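Local coordinates for gamma-glutamyl phosphate reductase (Saccharomyces cerevisiae, PDB 1VLU), which catalyses the NADPH-dependent reduction of gamma-glutamyl phosphate to glutamate gamma-semialdehyde and phosphate, the second step on the route from glutamate to proline, at residues Phe134-Glu139 with Gly160-Asn165; Ile62-Ala67 with Lys78-Phe83; Gly128-Ile133 with Ile211-Pro216; Ala48-Ala53 with Val90-Ile95. All coordinates share one frame; numbering follows the deposited sequence.

The four contacts run from the central sheet out into the helices of the aldehyde dehydrogenase-like fold. Interaction 3 pairs strands 118-134 and 213-217, and the first of these leads into the turn of interaction 1, the centres of the two contacts being about 17 Å apart. Interaction 1 touches interaction 2: their centres are about 9 Å apart, and Asn-165 ND2 is hydrogen-bonded to Asp-63 OD1 at 3.0 Å. Interaction 4 closes a longer loop round interaction 2, the two meeting where Leu-82 CD1 lies 4.0 Å from Met-91 SE. No cofactor is bound, but interaction 1 sits beyond the carboxyl ends of parallel strands, where Rossmann-type folds usually receive a dinucleotide.

Interaction 1: residues Phe134-Glu139 with Gly160-Asn165; sequences FESRPE and GKESVN
The Phe-134 ring approaches Ser-163 obliquely, its CE2 4.3 Å from Ser-163 OG, and is packed further by Phe-167, Val-140 and Ile-141 of the neighbouring helices. A second flat group, the guanidinium of Arg-137, has Glu-135 O at its edge and in its plane. The side chain folds back on its own turn, and the bond from Arg-137 NE to Glu-135 O is 2.7 Å and nearly straight at 165°. Between the two segments a water accepts from Ser-136 N at 2.7 Å and weakly from Gly-160 N at 3.1 Å. It also bonds Ser-163 OG at 2.6 Å, the hydroxyl being turned to it by a chi1 of 63°, between backbone N and carbonyl carbon. These are two turns of a Rossmann-type fold, each following a parallel strand and leading into a helix, a position consistent with the cofactor-binding edge of aldehyde dehydrogenases. Glu-162 bends at chi2 (74°), which brings its OE1 to 3.1 Å from Ser-136 N, with Ser-136 CB close beside. The hydroxyl of Ser-136 bonds Leu-76 O, and the carboxylate of Glu-135 reaches Ser-219. Farther along, Pro-138 CG rests 4.1 Å from Ser-163 CB.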
# COMPACT_ATOMS: atom_id res chain seq x y z
N PHE A 134 9.59 15.37 -11.49
CA PHE A 134 9.91 16.77 -11.41
C PHE A 134 9.38 17.53 -12.64
O PHE A 134 9.14 16.95 -13.70
CB PHE A 134 11.43 16.97 -11.23
CG PHE A 134 12.25 16.42 -12.36
CD1 PHE A 134 12.54 15.06 -12.43
CD2 PHE A 134 12.71 17.26 -13.36
CE1 PHE A 134 13.30 14.55 -13.47
CE2 PHE A 134 13.46 16.75 -14.41
CZ PHE A 134 13.75 15.40 -14.46
N GLU A 135 9.18 18.82 -12.46
CA GLU A 135 8.82 19.64 -13.58
C GLU A 135 9.78 20.81 -13.68
O GLU A 135 10.07 21.47 -12.68
CB GLU A 135 7.35 20.07 -13.54
CG GLU A 135 6.87 20.62 -12.21
CD GLU A 135 5.34 20.65 -12.08
OE1 GLU A 135 4.64 20.03 -12.92
OE2 GLU A 135 4.85 21.29 -11.13
N SER A 136 10.31 20.98 -14.89
CA SER A 136 11.09 22.14 -15.31
C SER A 136 12.31 22.51 -14.48
O SER A 136 12.61 23.70 -14.34
CB SER A 136 10.18 23.37 -15.45
OG SER A 136 10.83 24.38 -16.21
N ARG A 137 13.02 21.53 -13.95
CA ARG A 137 14.27 21.84 -13.26
C ARG A 137 15.33 20.76 -13.47
O ARG A 137 15.47 19.86 -12.66
CB ARG A 137 14.06 22.22 -11.77
CG ARG A 137 13.08 21.38 -10.97
CD ARG A 137 12.34 22.21 -9.90
NE ARG A 137 11.00 22.61 -10.37
CZ ARG A 137 10.11 23.31 -9.67
NH1 ARG A 137 10.40 23.73 -8.44
NH2 ARG A 137 8.93 23.60 -10.20
N PRO A 138 16.10 20.87 -14.57
CA PRO A 138 17.07 19.85 -15.00
C PRO A 138 18.19 19.52 -13.99
O PRO A 138 18.80 18.46 -14.08
CB PRO A 138 17.67 20.44 -16.29
CG PRO A 138 16.70 21.48 -16.74
CD PRO A 138 16.10 22.03 -15.49
N GLU A 139 18.48 20.44 -13.06
CA GLU A 139 19.43 20.20 -11.96
C GLU A 139 19.10 18.93 -11.17
O GLU A 139 20.01 18.24 -10.70
CB GLU A 139 19.48 21.38 -10.97
CG GLU A 139 19.42 22.77 -11.55
CD GLU A 139 17.99 23.31 -11.63
OE1 GLU A 139 17.23 22.84 -12.50
OE2 GLU A 139 17.64 24.22 -10.84
N GLY A 160 9.17 16.73 -16.92
CA GLY A 160 8.12 17.30 -17.77
C GLY A 160 8.59 17.54 -19.19
O GLY A 160 9.79 17.40 -19.50
N LYS A 161 7.64 17.92 -20.05
CA LYS A 161 7.88 18.27 -21.46
C LYS A 161 8.92 19.38 -21.69
O LYS A 161 9.70 19.29 -22.64
CB LYS A 161 6.56 18.67 -22.13
CG LYS A 161 5.49 17.58 -22.16
N GLU A 162 8.93 20.39 -20.83
CA GLU A 162 9.80 21.57 -20.94
C GLU A 162 11.31 21.28 -21.00
O GLU A 162 12.06 22.07 -21.58
CB GLU A 162 9.56 22.55 -19.78
CG GLU A 162 8.14 22.58 -19.22
CD GLU A 162 7.80 21.35 -18.37
OE1 GLU A 162 8.36 21.18 -17.26
OE2 GLU A 162 6.97 20.55 -18.84
N SER A 163 11.75 20.18 -20.39
CA SER A 163 13.18 19.85 -20.34
C SER A 163 13.59 18.63 -21.19
O SER A 163 14.72 18.16 -21.10
CB SER A 163 13.67 19.68 -18.89
OG SER A 163 13.01 18.60 -18.27
N VAL A 164 12.67 18.14 -22.01
CA VAL A 164 12.91 16.99 -22.88
C VAL A 164 14.31 16.90 -23.52
O VAL A 164 14.91 15.83 -23.55
CB VAL A 164 11.81 16.90 -23.97
CG1 VAL A 164 12.25 16.03 -25.14
CG2 VAL A 164 10.53 16.37 -23.37
N ASN A 165 14.81 18.02 -24.04
CA ASN A 165 16.12 18.05 -24.70
C ASN A 165 17.28 17.93 -23.73
O ASN A 165 18.20 17.15 -23.96
CB ASN A 165 16.27 19.31 -25.55
CG ASN A 165 15.53 19.21 -26.85
OD1 ASN A 165 15.90 18.43 -27.72
ND2 ASN A 165 14.45 19.98 -26.99
O HOH W 1 10.89 19.29 -16.98

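Interaction 2: residues Ile62-Ala67 with Lys78-Phe83; sequences IDLAVA and KRLDLF
Leu-64 and Asp-81 meet with their side chains at about a right angle, the leucine fork straddling the start of the aspartate side chain. Its CD1 methyl stands almost squarely over one face of the carboxylate, 3.6 Å from Asp-81 CG. Its CD2 methyl instead reaches the chain where helix 74-80 gives way to a turn, 3.6 Å from Asp-81 N, and also touches Leu-80 CB. Leu-80 comes from the other direction: a chi1 of -166° swings its branched end away from its own backbone N and out toward helix 53-69. There Leu-80 CD2 lies 3.8 Å from Ala-67 CB and also 3.8 Å from Asp-63 O. The two leucines thus interlock, each reaching past the other to the opposing backbone.

On the carboxylate face opposite Leu-64, Phe-83 N approaches from above the plane and bonds Asp-81 OD1 at 3.1 Å, closing an Asx turn. With alanine at Asp-81, Phe-83 N would probably lose its turn-forming acceptor and the Leu-64 CD1 methyl the flat surface it rests on. Asn-60 joins the two helices by a further route, giving its ND2 to Leu-80 O and receiving Leu-82 N on OD1, while the Asp-63 carboxylate turns to Thr-166 and Asn-165 of helix 164-185. No hydrogen bond crosses between 62-67 and 78-83; leucine and alanine methyls meet each other and the carboxylate and backbone of Asp-81, so the fit depends on the shapes of the two leucines, whereas the direction of the chain leaving helix 74-80 is probably fixed by polar bonds of Asp-81 and Asn-60.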
# COMPACT_ATOMS: atom_id res chain seq x y z
N ILE A 62 17.80 24.93 -26.82
CA ILE A 62 16.58 24.55 -27.56
C ILE A 62 15.38 24.58 -26.62
O ILE A 62 14.33 25.09 -26.99
CB ILE A 62 16.69 23.15 -28.25
CG1 ILE A 62 17.83 23.13 -29.27
CG2 ILE A 62 15.38 22.78 -28.97
CD1 ILE A 62 18.32 21.73 -29.60
N ASP A 63 15.54 24.07 -25.41
CA ASP A 63 14.44 23.99 -24.44
C ASP A 63 13.90 25.36 -24.03
O ASP A 63 12.69 25.56 -24.01
CB ASP A 63 14.86 23.22 -23.20
CG ASP A 63 14.80 21.72 -23.39
OD1 ASP A 63 14.06 21.24 -24.30
OD2 ASP A 63 15.50 21.01 -22.62
N LEU A 64 14.79 26.27 -23.68
CA LEU A 64 14.43 27.65 -23.32
C LEU A 64 13.68 28.36 -24.45
O LEU A 64 12.62 28.94 -24.23
CB LEU A 64 15.67 28.45 -22.94
CG LEU A 64 16.40 27.97 -21.69
CD1 LEU A 64 17.73 28.67 -21.55
CD2 LEU A 64 15.53 28.21 -20.45
N ALA A 65 14.23 28.29 -25.65
CA ALA A 65 13.63 28.92 -26.83
C ALA A 65 12.28 28.28 -27.19
O ALA A 65 11.36 28.98 -27.57
CB ALA A 65 14.59 28.90 -28.00
N VAL A 66 12.16 26.97 -27.06
CA VAL A 66 10.88 26.30 -27.29
C VAL A 66 9.84 26.77 -26.27
O VAL A 66 8.71 27.09 -26.64
CB VAL A 66 10.98 24.76 -27.29
CG1 VAL A 66 9.60 24.10 -27.31
CG2 VAL A 66 11.80 24.29 -28.47
N ALA A 67 10.24 26.84 -25.00
CA ALA A 67 9.36 27.27 -23.92
C ALA A 67 8.89 28.72 -24.07
O ALA A 67 7.71 29.01 -23.88
CB ALA A 67 10.02 27.07 -22.57
N LYS A 78 12.76 30.45 -15.73
CA LYS A 78 13.99 30.76 -15.00
C LYS A 78 14.58 29.52 -14.32
O LYS A 78 15.79 29.42 -14.14
CB LYS A 78 13.75 31.88 -13.99
N ARG A 79 13.71 28.58 -13.94
CA ARG A 79 14.12 27.28 -13.40
C ARG A 79 14.69 26.36 -14.47
O ARG A 79 15.51 25.48 -14.17
CB ARG A 79 12.94 26.57 -12.71
CG ARG A 79 12.25 27.40 -11.65
CD ARG A 79 11.30 26.57 -10.83
NE ARG A 79 11.04 27.18 -9.53
CZ ARG A 79 11.90 27.22 -8.51
NH1 ARG A 79 13.12 26.71 -8.63
NH2 ARG A 79 11.55 27.80 -7.38
N LEU A 80 14.25 26.58 -15.71
CA LEU A 80 14.65 25.80 -16.88
C LEU A 80 16.07 26.09 -17.35
O LEU A 80 16.71 25.20 -17.91
CB LEU A 80 13.63 25.97 -18.01
CG LEU A 80 13.63 25.02 -19.22
CD1 LEU A 80 13.40 23.57 -18.82
CD2 LEU A 80 12.60 25.46 -20.23
N ASP A 81 16.56 27.31 -17.12
CA ASP A 81 17.89 27.73 -17.58
C ASP A 81 19.02 27.22 -16.69
O ASP A 81 19.30 27.80 -15.63
CB ASP A 81 17.98 29.26 -17.71
CG ASP A 81 19.23 29.73 -18.46
OD1 ASP A 81 20.14 28.91 -18.76
OD2 ASP A 81 19.31 30.94 -18.77
N LEU A 82 19.67 26.16 -17.15
CA LEU A 82 20.71 25.45 -16.40
C LEU A 82 22.04 26.19 -16.37
O LEU A 82 22.90 25.90 -15.53
CB LEU A 82 20.90 24.05 -17.01
CG LEU A 82 21.75 22.98 -16.32
CD1 LEU A 82 21.21 22.64 -14.94
CD2 LEU A 82 21.81 21.72 -17.18
N PHE A 83 22.21 27.14 -17.28
CA PHE A 83 23.50 27.80 -17.50
C PHE A 83 23.52 29.29 -17.18
O PHE A 83 24.53 29.96 -17.40
CB PHE A 83 24.00 27.51 -18.92
CG PHE A 83 24.39 26.08 -19.09
CD1 PHE A 83 23.44 25.13 -19.48
CD2 PHE A 83 25.69 25.66 -18.81
CE1 PHE A 83 23.79 23.80 -19.62
CE2 PHE A 83 26.04 24.32 -18.95
CZ PHE A 83 25.09 23.39 -19.35

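Interaction 3: residues Gly128-Ile133 with Ile211-Pro216; sequences GVLLVI and IDLVVP
Leu-131 sits at the tight centre of this parallel strand pair, bonded across it through both its N and O. Leu-131 N reaches Leu-213 O at 2.9 Å, and Val-215 N reaches Leu-131 O at 2.7 Å. Ile-133 N continues the pattern to Val-215 O. Ile-211 crosses Leu-131, its CG2 3.9 Å from Leu-131 CB, while its CG1 lies against Val-129 CG1. Leu-130 and Val-132 lie alongside Leu-213 and Val-215 on the face covered by helix 139-151; on the other, Ile-133 CD1 meets Val-214 CG1 beneath helix 220-228. Strand 154-158 pairs along the far edge, placing 128-133 inside the Rossmann-type sheet.

The end at Gly-128 is less regular and partly exposed. Val-129 O is shared by Asp-212 N at 3.0 Å and Leu-213 N at 3.3 Å. A beta carbon on Gly-128 would fall 1.9 Å from Asp-212 OD2. Asp-212 points its side chain at the facing strand, a chi1 of -52° setting CG beside its own backbone N, and OD2 takes Val-129 N on its anti lone pair at 2.9 Å. The carboxylate thus appears to replace the backbone carbonyl of regular parallel pairing, and the bond probably helps stabilise its charge.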
# COMPACT_ATOMS: atom_id res chain seq x y z
N GLY A 128 14.91 1.91 -0.67
CA GLY A 128 14.63 0.90 -1.70
C GLY A 128 14.72 1.42 -3.13
O GLY A 128 15.81 1.40 -3.76
N VAL A 129 13.56 1.79 -3.68
CA VAL A 129 13.42 2.31 -5.03
C VAL A 129 12.67 3.62 -4.91
O VAL A 129 11.64 3.68 -4.23
CB VAL A 129 12.66 1.36 -5.99
CG1 VAL A 129 12.42 2.03 -7.39
CG2 VAL A 129 13.41 0.05 -6.18
N LEU A 130 13.21 4.65 -5.56
CA LEU A 130 12.65 5.99 -5.57
C LEU A 130 12.09 6.29 -6.93
O LEU A 130 12.74 5.99 -7.95
CB LEU A 130 13.75 7.04 -5.32
CG LEU A 130 14.77 6.81 -4.19
CD1 LEU A 130 15.79 7.93 -4.25
CD2 LEU A 130 14.12 6.76 -2.83
N LEU A 131 10.90 6.89 -6.96
CA LEU A 131 10.36 7.46 -8.18
C LEU A 131 10.40 8.96 -7.97
O LEU A 131 9.85 9.48 -7.01
CB LEU A 131 8.94 6.97 -8.46
CG LEU A 131 8.10 7.56 -9.61
CD1 LEU A 131 8.77 7.45 -11.00
CD2 LEU A 131 6.77 6.86 -9.63
N VAL A 132 11.13 9.64 -8.85
CA VAL A 132 11.31 11.06 -8.78
C VAL A 132 10.62 11.68 -9.99
O VAL A 132 10.97 11.38 -11.13
CB VAL A 132 12.80 11.42 -8.77
CG1 VAL A 132 12.98 12.96 -8.68
CG2 VAL A 132 13.52 10.68 -7.64
N ILE A 133 9.63 12.53 -9.71
CA ILE A 133 8.84 13.23 -10.70
C ILE A 133 9.02 14.73 -10.48
O ILE A 133 8.65 15.29 -9.44
CB ILE A 133 7.33 12.85 -10.65
CG1 ILE A 133 7.15 11.33 -10.73
CG2 ILE A 133 6.54 13.54 -11.79
CD1 ILE A 133 5.87 10.85 -10.09
N ILE A 211 8.03 -0.02 -5.78
CA ILE A 211 8.50 1.34 -5.51
C ILE A 211 8.13 1.73 -4.11
O ILE A 211 6.97 1.60 -3.71
CB ILE A 211 7.97 2.38 -6.53
CG1 ILE A 211 8.36 1.98 -7.96
CG2 ILE A 211 8.47 3.81 -6.20
CD1 ILE A 211 7.69 2.83 -9.07
N ASP A 212 9.14 2.20 -3.36
CA ASP A 212 9.00 2.51 -1.95
C ASP A 212 8.76 3.97 -1.61
O ASP A 212 8.25 4.27 -0.53
CB ASP A 212 10.25 1.99 -1.20
CG ASP A 212 10.54 0.53 -1.50
OD1 ASP A 212 9.79 -0.33 -0.97
OD2 ASP A 212 11.48 0.24 -2.29
N LEU A 213 9.15 4.90 -2.48
CA LEU A 213 9.00 6.31 -2.18
C LEU A 213 8.89 7.11 -3.44
O LEU A 213 9.64 6.87 -4.38
CB LEU A 213 10.19 6.82 -1.36
CG LEU A 213 10.10 8.19 -0.68
CD1 LEU A 213 8.99 8.24 0.37
CD2 LEU A 213 11.44 8.54 -0.02
N VAL A 214 7.99 8.09 -3.45
CA VAL A 214 7.90 9.06 -4.51
C VAL A 214 8.48 10.35 -4.03
O VAL A 214 8.11 10.84 -2.96
CB VAL A 214 6.44 9.38 -4.94
CG1 VAL A 214 6.47 10.28 -6.16
CG2 VAL A 214 5.67 8.13 -5.23
N VAL A 215 9.39 10.92 -4.83
CA VAL A 215 9.97 12.22 -4.50
C VAL A 215 9.48 13.25 -5.53
O VAL A 215 9.88 13.21 -6.69
CB VAL A 215 11.51 12.13 -4.43
CG1 VAL A 215 12.09 13.43 -4.00
CG2 VAL A 215 11.94 11.00 -3.46
N PRO A 216 8.52 14.11 -5.13
CA PRO A 216 8.06 15.13 -6.08
C PRO A 216 8.92 16.38 -6.04
O PRO A 216 9.22 16.89 -4.97
CB PRO A 216 6.63 15.42 -5.61
CG PRO A 216 6.69 15.19 -4.12
CD PRO A 216 7.79 14.17 -3.85

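Interaction 4: residues Ala48-Ala53 with Val90-Ile95; sequences ALKANA and VMLQGI
Ala-48 O, one residue before the Leu-49 that packs on Leu-92, is gripped twice by Asn-52: ND2 donates at 2.7 Å and almost straight (173°), and the backbone N adds a weak bond at 3.1 Å. The amide thus folds back on the last turn of helix 35-51, just where the chain turns into helix 53-69. The contact itself is a helix-to-helix one, joining helix 35-51 to helix 87-100 in the helical layer of an aldehyde dehydrogenase-like fold.

Leu-92 forms the middle of it, spreading its two methyls over successive residues of the facing helix. Its CD2 lies 3.8 Å from Leu-49 CB, while CD1 meets Lys-50 CB at 4.0 Å, the lysine and Leu-92 side chains crossing at about a right angle. A chi1 of -177° sends the lysine chain off beside its own carbonyl carbon, and CB and CG pass across this methyl before the chain bends at chi3 and chi4 and carries its amine away on the exposed side. An alanine at Leu-92 is likely to open a gap between the helices and leave the aliphatic base of Lys-50 without its neighbour.

Deeper in, Leu-49 CD1 reaches Ile-95 CD1 at 3.8 Å, again crossing at about a right angle. Behind them helices 139-151 and 164-185 close the core, with Ala-142 against Ile-95 and Met-170 against Met-91. His-46 ND1 adds a polar tie to the backbone, bonding Leu-92 O. Met-91, modelled as selenomethionine, bends at chi3 so that its CE methyl comes to 4.1 Å from Leu-49 CD1.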
# COMPACT_ATOMS: atom_id res chain seq x y z
N ALA A 48 32.05 13.27 -16.66
CA ALA A 48 31.35 13.11 -17.92
C ALA A 48 30.41 14.29 -18.21
O ALA A 48 30.31 14.73 -19.34
CB ALA A 48 30.59 11.80 -17.94
N LEU A 49 29.73 14.79 -17.18
CA LEU A 49 28.83 15.94 -17.35
C LEU A 49 29.60 17.23 -17.64
O LEU A 49 29.15 18.07 -18.43
CB LEU A 49 27.92 16.13 -16.13
CG LEU A 49 26.84 15.06 -15.94
CD1 LEU A 49 26.26 15.20 -14.57
CD2 LEU A 49 25.76 15.14 -17.01
N LYS A 50 30.74 17.39 -16.99
CA LYS A 50 31.59 18.55 -17.21
C LYS A 50 32.17 18.50 -18.63
O LYS A 50 32.06 19.47 -19.39
CB LYS A 50 32.68 18.62 -16.14
CG LYS A 50 33.61 19.81 -16.21
CD LYS A 50 34.59 19.73 -15.05
CE LYS A 50 36.01 20.09 -15.49
NZ LYS A 50 36.24 21.54 -15.66
N ALA A 51 32.74 17.35 -19.00
CA ALA A 51 33.30 17.19 -20.35
C ALA A 51 32.27 17.40 -21.45
O ALA A 51 32.63 17.77 -22.57
CB ALA A 51 33.97 15.82 -20.50
N ASN A 52 31.00 17.19 -21.14
CA ASN A 52 29.94 17.34 -22.14
C ASN A 52 29.05 18.55 -21.95
O ASN A 52 27.93 18.57 -22.43
CB ASN A 52 29.08 16.08 -22.17
CG ASN A 52 29.80 14.91 -22.78
OD1 ASN A 52 29.79 14.76 -24.00
ND2 ASN A 52 30.45 14.09 -21.95
N ALA A 53 29.59 19.55 -21.24
CA ALA A 53 28.84 20.74 -20.81
C ALA A 53 28.24 21.49 -21.99
O ALA A 53 27.07 21.91 -21.97
CB ALA A 53 29.75 21.67 -20.01
N VAL A 90 27.49 24.89 -9.81
CA VAL A 90 26.98 24.51 -8.48
C VAL A 90 26.44 23.07 -8.47
O VAL A 90 26.76 22.28 -7.57
CB VAL A 90 25.89 25.54 -8.00
CG1 VAL A 90 25.02 24.99 -6.86
CG2 VAL A 90 26.52 26.89 -7.63
N MSE A 91 25.63 22.75 -9.48
CA MSE A 91 25.15 21.39 -9.72
C MSE A 91 26.30 20.38 -9.78
O MSE A 91 26.24 19.34 -9.13
CB MSE A 91 24.33 21.38 -11.01
CG MSE A 91 23.67 20.04 -11.34
SE MSE A 91 23.40 19.71 -13.29
CE MSE A 91 25.29 19.13 -13.71
N LEU A 92 27.36 20.68 -10.53
CA LEU A 92 28.53 19.79 -10.63
C LEU A 92 29.22 19.62 -9.29
O LEU A 92 29.61 18.52 -8.91
CB LEU A 92 29.54 20.30 -11.65
CG LEU A 92 29.18 20.24 -13.14
CD1 LEU A 92 30.29 20.88 -13.93
CD2 LEU A 92 28.94 18.80 -13.61
N GLN A 93 29.38 20.74 -8.59
CA GLN A 93 29.90 20.79 -7.23
C GLN A 93 29.10 19.94 -6.24
O GLN A 93 29.66 19.26 -5.38
CB GLN A 93 29.94 22.26 -6.77
CG GLN A 93 30.63 22.50 -5.43
CD GLN A 93 32.00 21.88 -5.37
OE1 GLN A 93 32.83 22.09 -6.24
NE2 GLN A 93 32.24 21.08 -4.34
N GLY A 94 27.77 19.99 -6.36
CA GLY A 94 26.89 19.17 -5.53
C GLY A 94 27.10 17.66 -5.68
O GLY A 94 26.87 16.91 -4.73
N ILE A 95 27.52 17.22 -6.86
CA ILE A 95 27.79 15.80 -7.08
C ILE A 95 29.01 15.40 -6.24
O ILE A 95 28.99 14.37 -5.57
CB ILE A 95 27.98 15.48 -8.60
CG1 ILE A 95 26.76 15.95 -9.39
CG2 ILE A 95 28.22 13.98 -8.82
CD1 ILE A 95 26.89 15.84 -10.90